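Local coordinates for protein projannalysin (Methanocaldococcus jannaschii, PDB 4JIX) that is the zymogen of jannalysin, a small soluble zinc metallopeptidase of the minigluzincin type that probably hydrolyses peptide bonds, at residues I29-I40 and T47-V57. The protein carries 1 engineered substitution. Sequence-based numbering, arbitrary orientation.
With SO4 (sulfate ion), chain F; SO4 (sulfate ion), chain E.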
ATOM      1  N   ILE A  29     -19.783  -9.097 -13.284  1.00 50.33           N
ATOM      2  CA  ILE A  29     -18.317  -9.022 -13.249  1.00 50.80           C
ATOM      3  C   ILE A  29     -17.741 -10.400 -12.910  1.00 57.77           C
ATOM      4  O   ILE A  29     -18.438 -11.267 -12.366  1.00 58.48           O
ATOM      5  CB  ILE A  29     -17.744  -7.930 -12.294  1.00 52.88           C
ATOM      6  CG1 ILE A  29     -18.116  -8.178 -10.811  1.00 53.59           C
ATOM      7  CG2 ILE A  29     -18.097  -6.519 -12.752  1.00 53.61           C
ATOM      8  CD1 ILE A  29     -17.113  -7.538  -9.777  1.00 55.21           C
ATOM      9  N   ASN A  30     -16.474 -10.592 -13.249  1.00 52.81           N
ATOM     10  CA  ASN A  30     -15.719 -11.779 -12.890  1.00 53.43           C
ATOM     11  C   ASN A  30     -14.815 -11.396 -11.738  1.00 55.57           C
ATOM     12  O   ASN A  30     -14.325 -10.267 -11.707  1.00 52.80           O
ATOM     13  CB  ASN A  30     -14.912 -12.303 -14.089  1.00 53.84           C
ATOM     14  CG  ASN A  30     -15.795 -12.689 -15.243  1.00 81.80           C
ATOM     15  OD1 ASN A  30     -16.617 -13.603 -15.143  1.00 75.47           O
ATOM     16  ND2 ASN A  30     -15.678 -11.962 -16.347  1.00 75.69           N
ATOM     17  N   ILE A  31     -14.623 -12.298 -10.776  1.00 53.87           N
ATOM     18  CA  ILE A  31     -13.731 -12.059  -9.639  1.00 53.79           C
ATOM     19  C   ILE A  31     -12.599 -13.075  -9.718  1.00 58.44           C
ATOM     20  O   ILE A  31     -12.860 -14.279  -9.735  1.00 58.51           O
ATOM     21  CB  ILE A  31     -14.458 -12.112  -8.266  1.00 58.00           C
ATOM     22  CG1 ILE A  31     -15.699 -11.197  -8.234  1.00 58.35           C
ATOM     23  CG2 ILE A  31     -13.481 -11.788  -7.115  1.00 57.61           C
ATOM     24  CD1 ILE A  31     -16.711 -11.575  -7.176  1.00 61.21           C
ATOM     25  N   GLU A  32     -11.350 -12.592  -9.791  1.00 54.19           N
ATOM     26  CA  GLU A  32     -10.166 -13.449  -9.846  1.00 54.98           C
ATOM     27  C   GLU A  32      -9.265 -13.160  -8.652  1.00 57.91           C
ATOM     28  O   GLU A  32      -8.753 -12.049  -8.529  1.00 55.04           O
ATOM     29  CB  GLU A  32      -9.382 -13.243 -11.155  1.00 56.06           C
ATOM     30  CG  GLU A  32      -9.921 -13.980 -12.360  1.00 69.27           C
ATOM     31  CD  GLU A  32      -9.018 -13.934 -13.582  1.00 90.14           C
ATOM     32  OE1 GLU A  32      -7.882 -13.416 -13.481  1.00 76.42           O
ATOM     33  OE2 GLU A  32      -9.451 -14.429 -14.646  1.00 87.84           O
ATOM     34  N   ILE A  33      -9.107 -14.140  -7.763  1.00 56.18           N
ATOM     35  CA  ILE A  33      -8.242 -14.027  -6.593  1.00 56.44           C
ATOM     36  C   ILE A  33      -7.028 -14.901  -6.900  1.00 62.31           C
ATOM     37  O   ILE A  33      -7.125 -16.129  -6.909  1.00 63.48           O
ATOM     38  CB  ILE A  33      -8.972 -14.378  -5.265  1.00 60.18           C
ATOM     39  CG1 ILE A  33     -10.163 -13.419  -5.032  1.00 59.60           C
ATOM     40  CG2 ILE A  33      -8.012 -14.326  -4.069  1.00 59.97           C
ATOM     41  CD1 ILE A  33     -11.408 -14.089  -4.807  1.00 69.26           C
ATOM     42  N   LYS A  34      -5.906 -14.258  -7.229  1.00 59.19           N
ATOM     43  CA  LYS A  34      -4.699 -14.977  -7.623  1.00 61.13           C
ATOM     44  C   LYS A  34      -3.427 -14.258  -7.144  1.00 63.71           C
ATOM     45  O   LYS A  34      -3.490 -13.061  -6.838  1.00 60.24           O
ATOM     46  CB  LYS A  34      -4.673 -15.164  -9.161  1.00 64.63           C
ATOM     47  CG  LYS A  34      -4.626 -13.866  -9.969  1.00 83.90           C
ATOM     48  CD  LYS A  34      -4.382 -14.123 -11.456  1.00 98.02           C
ATOM     49  CE  LYS A  34      -3.808 -12.912 -12.157  1.00107.68           C
ATOM     50  NZ  LYS A  34      -2.369 -12.704 -11.823  1.00113.66           N
ATOM     51  N   PRO A  35      -2.256 -14.950  -7.071  1.00 62.65           N
ATOM     52  CA  PRO A  35      -1.027 -14.232  -6.714  1.00 62.13           C
ATOM     53  C   PRO A  35      -0.742 -13.209  -7.810  1.00 65.82           C
ATOM     54  O   PRO A  35      -0.897 -13.513  -8.990  1.00 67.01           O
ATOM     55  CB  PRO A  35       0.038 -15.340  -6.632  1.00 66.38           C
ATOM     56  CG  PRO A  35      -0.720 -16.639  -6.633  1.00 72.38           C
ATOM     57  CD  PRO A  35      -1.968 -16.362  -7.403  1.00 66.68           C
ATOM     58  N   MET A  36      -0.499 -11.970  -7.418  1.00 61.66           N
ATOM     59  CA  MET A  36      -0.213 -10.865  -8.334  1.00 60.74           C
ATOM     60  C   MET A  36       1.102 -10.242  -7.895  1.00 64.71           C
ATOM     61  O   MET A  36       1.268  -9.944  -6.713  1.00 63.97           O
ATOM     62  CB  MET A  36      -1.348  -9.822  -8.335  1.00 61.02           C
ATOM     63  CG  MET A  36      -2.693 -10.322  -8.857  1.00 64.68           C
ATOM     64  SD  MET A  36      -4.038  -9.155  -8.453  1.00 66.73           S
ATOM     65  CE  MET A  36      -3.742  -7.874  -9.670  1.00 62.43           C
ATOM     66  N   LYS A  37       2.036 -10.075  -8.829  1.00 61.63           N
ATOM     67  CA  LYS A  37       3.374  -9.538  -8.582  1.00 61.54           C
ATOM     68  C   LYS A  37       3.420  -8.016  -8.697  1.00 62.17           C
ATOM     69  O   LYS A  37       4.218  -7.376  -8.011  1.00 62.25           O
ATOM     70  CB  LYS A  37       4.347 -10.167  -9.610  1.00 66.47           C
ATOM     71  CG  LYS A  37       5.798  -9.685  -9.596  1.00 84.12           C
ATOM     72  CD  LYS A  37       6.559 -10.240 -10.801  1.00 96.01           C
ATOM     73  CE  LYS A  37       7.893  -9.570 -11.015  1.00109.04           C
ATOM     74  NZ  LYS A  37       8.580 -10.087 -12.230  1.00118.80           N
ATOM     75  N   GLN A  38       2.608  -7.446  -9.592  1.00 56.81           N
ATOM     76  CA  GLN A  38       2.658  -6.029  -9.945  1.00 55.54           C
ATOM     77  C   GLN A  38       1.682  -5.119  -9.182  1.00 56.87           C
ATOM     78  O   GLN A  38       1.893  -3.908  -9.170  1.00 55.51           O
ATOM     79  CB  GLN A  38       2.378  -5.867 -11.455  1.00 57.24           C
ATOM     80  CG  GLN A  38       3.266  -6.713 -12.376  1.00 68.57           C
ATOM     81  CD  GLN A  38       3.012  -6.368 -13.821  1.00 92.59           C
ATOM     82  OE1 GLN A  38       3.601  -5.432 -14.378  1.00 89.04           O
ATOM     83  NE2 GLN A  38       2.109  -7.105 -14.454  1.00 85.70           N
ATOM     84  N   LYS A  39       0.576  -5.671  -8.661  1.00 52.36           N
ATOM     85  CA  LYS A  39      -0.488  -4.905  -7.982  1.00 49.86           C
ATOM     86  C   LYS A  39      -1.124  -5.705  -6.864  1.00 50.97           C
ATOM     87  O   LYS A  39      -0.949  -6.927  -6.783  1.00 51.20           O
ATOM     88  CB  LYS A  39      -1.635  -4.551  -8.982  1.00 52.63           C
ATOM     89  CG  LYS A  39      -1.257  -3.918 -10.318  1.00 66.61           C
ATOM     90  CD  LYS A  39      -1.298  -2.416 -10.271  1.00 71.94           C
ATOM     91  CE  LYS A  39      -0.608  -1.816 -11.470  1.00 85.62           C
ATOM     92  NZ  LYS A  39      -0.248  -0.389 -11.245  1.00 93.07           N
ATOM     93  N   ILE A  40      -1.959  -5.037  -6.059  1.00 45.21           N
ATOM     94  CA  ILE A  40      -2.735  -5.753  -5.062  1.00 45.71           C
ATOM     95  C   ILE A  40      -4.190  -5.860  -5.599  1.00 46.17           C
ATOM     96  O   ILE A  40      -4.926  -6.752  -5.193  1.00 44.76           O
ATOM     97  CB  ILE A  40      -2.614  -5.198  -3.623  1.00 49.44           C
ATOM     98  CG1 ILE A  40      -3.196  -3.791  -3.478  1.00 49.39           C
ATOM     99  CG2 ILE A  40      -1.138  -5.278  -3.145  1.00 51.54           C
ATOM    100  CD1 ILE A  40      -3.185  -3.205  -1.958  1.00 54.30           C
ATOM    101  N   THR A  47     -12.519  -7.444 -20.020  1.00 54.02           N
ATOM    102  CA  THR A  47     -13.160  -8.695 -19.586  1.00 54.36           C
ATOM    103  C   THR A  47     -14.105  -8.506 -18.396  1.00 56.37           C
ATOM    104  O   THR A  47     -14.731  -9.485 -17.982  1.00 56.38           O
ATOM    105  CB  THR A  47     -12.113  -9.766 -19.247  1.00 58.93           C
ATOM    106  OG1 THR A  47     -11.263  -9.277 -18.210  1.00 54.01           O
ATOM    107  CG2 THR A  47     -11.304 -10.213 -20.465  1.00 58.28           C
ATOM    108  N   LYS A  48     -14.234  -7.262 -17.861  1.00 51.44           N
ATOM    109  CA  LYS A  48     -15.069  -6.941 -16.682  1.00 50.45           C
ATOM    110  C   LYS A  48     -14.624  -7.839 -15.519  1.00 53.15           C
ATOM    111  O   LYS A  48     -15.435  -8.508 -14.882  1.00 52.18           O
ATOM    112  CB  LYS A  48     -16.578  -7.071 -16.997  1.00 54.41           C
ATOM    113  CG  LYS A  48     -17.156  -5.800 -17.601  1.00 71.67           C
ATOM    114  CD  LYS A  48     -18.189  -6.071 -18.688  1.00 85.74           C
ATOM    115  CE  LYS A  48     -18.725  -4.795 -19.311  1.00100.88           C
ATOM    116  NZ  LYS A  48     -17.674  -4.005 -20.022  1.00107.39           N
ATOM    117  N   THR A  49     -13.302  -7.889 -15.289  1.00 48.85           N
ATOM    118  CA  THR A  49     -12.723  -8.748 -14.266  1.00 47.97           C
ATOM    119  C   THR A  49     -12.078  -7.929 -13.170  1.00 48.57           C
ATOM    120  O   THR A  49     -11.161  -7.140 -13.426  1.00 45.73           O
ATOM    121  CB  THR A  49     -11.710  -9.716 -14.906  1.00 53.70           C
ATOM    122  OG1 THR A  49     -12.389 -10.519 -15.864  1.00 54.20           O
ATOM    123  CG2 THR A  49     -11.011 -10.608 -13.895  1.00 52.59           C
ATOM    124  N   LEU A  50     -12.533  -8.156 -11.939  1.00 44.40           N
ATOM    125  CA  LEU A  50     -11.930  -7.563 -10.759  1.00 42.51           C
ATOM    126  C   LEU A  50     -10.848  -8.546 -10.326  1.00 47.64           C
ATOM    127  O   LEU A  50     -11.168  -9.718 -10.082  1.00 46.87           O
ATOM    128  CB  LEU A  50     -13.002  -7.336  -9.657  1.00 41.81           C
ATOM    129  CG  LEU A  50     -12.505  -6.917  -8.257  1.00 44.89           C
ATOM    130  CD1 LEU A  50     -11.952  -5.504  -8.266  1.00 43.12           C
ATOM    131  CD2 LEU A  50     -13.626  -6.989  -7.236  1.00 45.93           C
ATOM    132  N   ARG A  51      -9.572  -8.119 -10.323  1.00 44.02           N
ATOM    133  CA  ARG A  51      -8.469  -8.996  -9.910  1.00 44.82           C
ATOM    134  C   ARG A  51      -7.981  -8.582  -8.535  1.00 48.02           C
ATOM    135  O   ARG A  51      -7.756  -7.396  -8.297  1.00 45.56           O
ATOM    136  CB  ARG A  51      -7.311  -9.000 -10.925  1.00 46.23           C
ATOM    137  CG  ARG A  51      -7.691  -9.687 -12.223  1.00 59.54           C
ATOM    138  CD  ARG A  51      -6.513 -10.011 -13.125  1.00 70.26           C
ATOM    139  NE  ARG A  51      -6.928 -10.891 -14.225  1.00 78.81           N
ATOM    140  CZ  ARG A  51      -7.450 -10.471 -15.376  1.00 90.49           C
ATOM    141  NH1 ARG A  51      -7.604  -9.173 -15.610  1.00 75.91           N
ATOM    142  NH2 ARG A  51      -7.814 -11.347 -16.304  1.00 74.61           N
ATOM    143  N   LEU A  52      -7.876  -9.549  -7.617  1.00 46.68           N
ATOM    144  CA  LEU A  52      -7.443  -9.276  -6.243  1.00 46.86           C
ATOM    145  C   LEU A  52      -6.282 -10.171  -5.877  1.00 52.17           C
ATOM    146  O   LEU A  52      -6.318 -11.371  -6.162  1.00 53.78           O
ATOM    147  CB  LEU A  52      -8.603  -9.469  -5.240  1.00 47.20           C
ATOM    148  CG  LEU A  52      -9.867  -8.608  -5.451  1.00 51.07           C
ATOM    149  CD1 LEU A  52     -11.009  -9.109  -4.586  1.00 52.51           C
ATOM    150  CD2 LEU A  52      -9.603  -7.129  -5.163  1.00 49.40           C
ATOM    151  N   ASN A  53      -5.247  -9.589  -5.257  1.00 47.22           N
ATOM    152  CA  ASN A  53      -4.067 -10.330  -4.841  1.00 48.09           C
ATOM    153  C   ASN A  53      -4.450 -11.315  -3.732  1.00 51.41           C
ATOM    154  O   ASN A  53      -5.021 -10.921  -2.710  1.00 49.54           O
ATOM    155  CB  ASN A  53      -2.976  -9.369  -4.396  1.00 47.86           C
ATOM    156  CG  ASN A  53      -1.737 -10.029  -3.866  1.00 59.41           C
ATOM    157  OD1 ASN A  53      -1.738 -10.666  -2.804  1.00 51.32           O
ATOM    158  ND2 ASN A  53      -0.643  -9.823  -4.561  1.00 50.42           N
ATOM    159  N   LYS A  54      -4.125 -12.595  -3.948  1.00 50.16           N
ATOM    160  CA  LYS A  54      -4.443 -13.712  -3.055  1.00 51.63           C
ATOM    161  C   LYS A  54      -3.960 -13.507  -1.605  1.00 55.35           C
ATOM    162  O   LYS A  54      -4.750 -13.725  -0.688  1.00 54.53           O
ATOM    163  CB  LYS A  54      -3.894 -15.033  -3.621  1.00 56.24           C
ATOM    164  CG  LYS A  54      -4.432 -16.270  -2.899  1.00 67.30           C
ATOM    165  CD  LYS A  54      -4.151 -17.545  -3.674  1.00 76.35           C
ATOM    166  CE  LYS A  54      -4.678 -18.770  -2.967  1.00 87.81           C
ATOM    167  NZ  LYS A  54      -3.792 -19.185  -1.849  1.00 98.44           N
ATOM    168  N   TYR A  55      -2.697 -13.108  -1.390  1.00 54.62           N
ATOM    169  CA  TYR A  55      -2.190 -12.900  -0.028  1.00 56.68           C
ATOM    170  C   TYR A  55      -2.965 -11.772   0.697  1.00 59.14           C
ATOM    171  O   TYR A  55      -3.270 -11.903   1.883  1.00 58.98           O
ATOM    172  CB  TYR A  55      -0.677 -12.609  -0.019  1.00 60.04           C
ATOM    173  CG  TYR A  55      -0.141 -12.302   1.367  1.00 65.43           C
ATOM    174  CD1 TYR A  55      -0.006 -10.989   1.809  1.00 66.22           C
ATOM    175  CD2 TYR A  55       0.194 -13.325   2.250  1.00 69.26           C
ATOM    176  CE1 TYR A  55       0.448 -10.701   3.096  1.00 67.60           C
ATOM    177  CE2 TYR A  55       0.650 -13.046   3.540  1.00 71.08           C
ATOM    178  CZ  TYR A  55       0.793 -11.733   3.951  1.00 78.87           C
ATOM    179  OH  TYR A  55       1.269 -11.456   5.212  1.00 84.96           O
ATOM    180  N   VAL A  56      -3.268 -10.675  -0.021  1.00 53.29           N
ATOM    181  CA  VAL A  56      -4.009  -9.517   0.491  1.00 51.12           C
ATOM    182  C   VAL A  56      -5.429  -9.956   0.899  1.00 54.49           C
ATOM    183  O   VAL A  56      -5.864  -9.640   2.001  1.00 53.63           O
ATOM    184  CB  VAL A  56      -4.012  -8.383  -0.579  1.00 54.20           C
ATOM    185  CG1 VAL A  56      -5.025  -7.287  -0.259  1.00 53.33           C
ATOM    186  CG2 VAL A  56      -2.615  -7.790  -0.737  1.00 53.52           C
ATOM    187  N   VAL A  57      -6.129 -10.717   0.036  1.00 53.32           N
ATOM    188  CA  VAL A  57      -7.490 -11.200   0.319  1.00 54.35           C
ATOM    189  C   VAL A  57      -7.507 -12.088   1.589  1.00 62.39           C
ATOM    190  O   VAL A  57      -8.455 -12.024   2.376  1.00 62.95           O
ATOM    191  CB  VAL A  57      -8.054 -11.939  -0.919  1.00 58.17           C
ATOM    192  CG1 VAL A  57      -9.290 -12.791  -0.585  1.00 59.35           C
ATOM    193  CG2 VAL A  57      -8.366 -10.944  -2.029  1.00 56.10           C
TER
HETATM  194  S   SO4 F 204       0.774 -10.058 -12.100  0.50 67.34           S
HETATM  195  O1  SO4 F 204      -0.494 -10.728 -12.377  0.50 66.75           O
HETATM  196  O2  SO4 F 204       0.538  -8.909 -11.223  0.50 67.38           O
HETATM  197  O3  SO4 F 204       1.379  -9.580 -13.346  0.50 68.41           O
HETATM  198  O4  SO4 F 204       1.678 -11.012 -11.461  0.50 66.02           O
HETATM  199  S   SO4 E 203      -7.662  -9.061 -19.347  0.50 59.18           S
HETATM  200  O1  SO4 E 203      -8.688  -9.526 -18.411  0.50 58.78           O
HETATM  201  O2  SO4 E 203      -8.143  -7.882 -20.065  0.50 58.64           O
HETATM  202  O3  SO4 E 203      -6.456  -8.711 -18.604  0.50 58.92           O
HETATM  203  O4  SO4 E 203      -7.344 -10.126 -20.298  0.50 60.82           O
HETATM  204  O   HOH W   1     -11.597 -13.250 -16.735  1.00 81.19           O
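Arg51 and Glu32 lie side by side on one face of the sheet, pointing the same way, and close a salt bridge in which Arg51 NE donates to Glu32 OE1 over 2.8 Å. The bond is bent (138° at the hydrogen) and reaches the oxygen from above the carboxylate plane; the carboxylate and guanidinium planes stand 77° apart. Thr49 CG2 sits 3.9 Å above the guanidinium, over its centre, while O1 of a sulfate, probably from the crystallisation liquor, lies in plane at its edge and takes bonds from both NH1 and NH2; Thr47 OG1 also binds this oxygen. Losing the guanidinium to an alanine here is likely to leave the Glu32 carboxylate without its charge partner and the sulfate without two of its donors. A water joins Glu32 OE2 to Thr49 OG1. Met36, its chain bent at the last torsion (chi3 76°), brings CE to 3.9 Å from Arg51 CB, crossing that side chain at about a right angle.

Behind these groups, alternating backbone bonds hold strand 30-34 parallel to strand 49-53; Glu32 N donates to Leu50 O, and Leu52 N to Glu32 O at 2.8 Å. The opposite face carries Ile31, Ile33, Leu50 and Leu52: Ile33 packs on helix 12-22, Leu50 on Glu72 of helix 62-78. On the other edge, just before strand 41-44, Ile40 O accepts from Asn53 N, 2.9 Å away. Asn53 also N-caps the following helix, its CG swung away from its own N and its OD1 accepting from Val56 N at 3.2 Å. Ile40 CG2 meets Val56 CG2 at 3.8 Å beside that first turn.

Strand 49-53 is the central strand of a mixed sheet, antiparallel to 41-44 on its other edge, packed against the helix with the zinc-binding HExxH motif, as in gluzincin metallopeptidases.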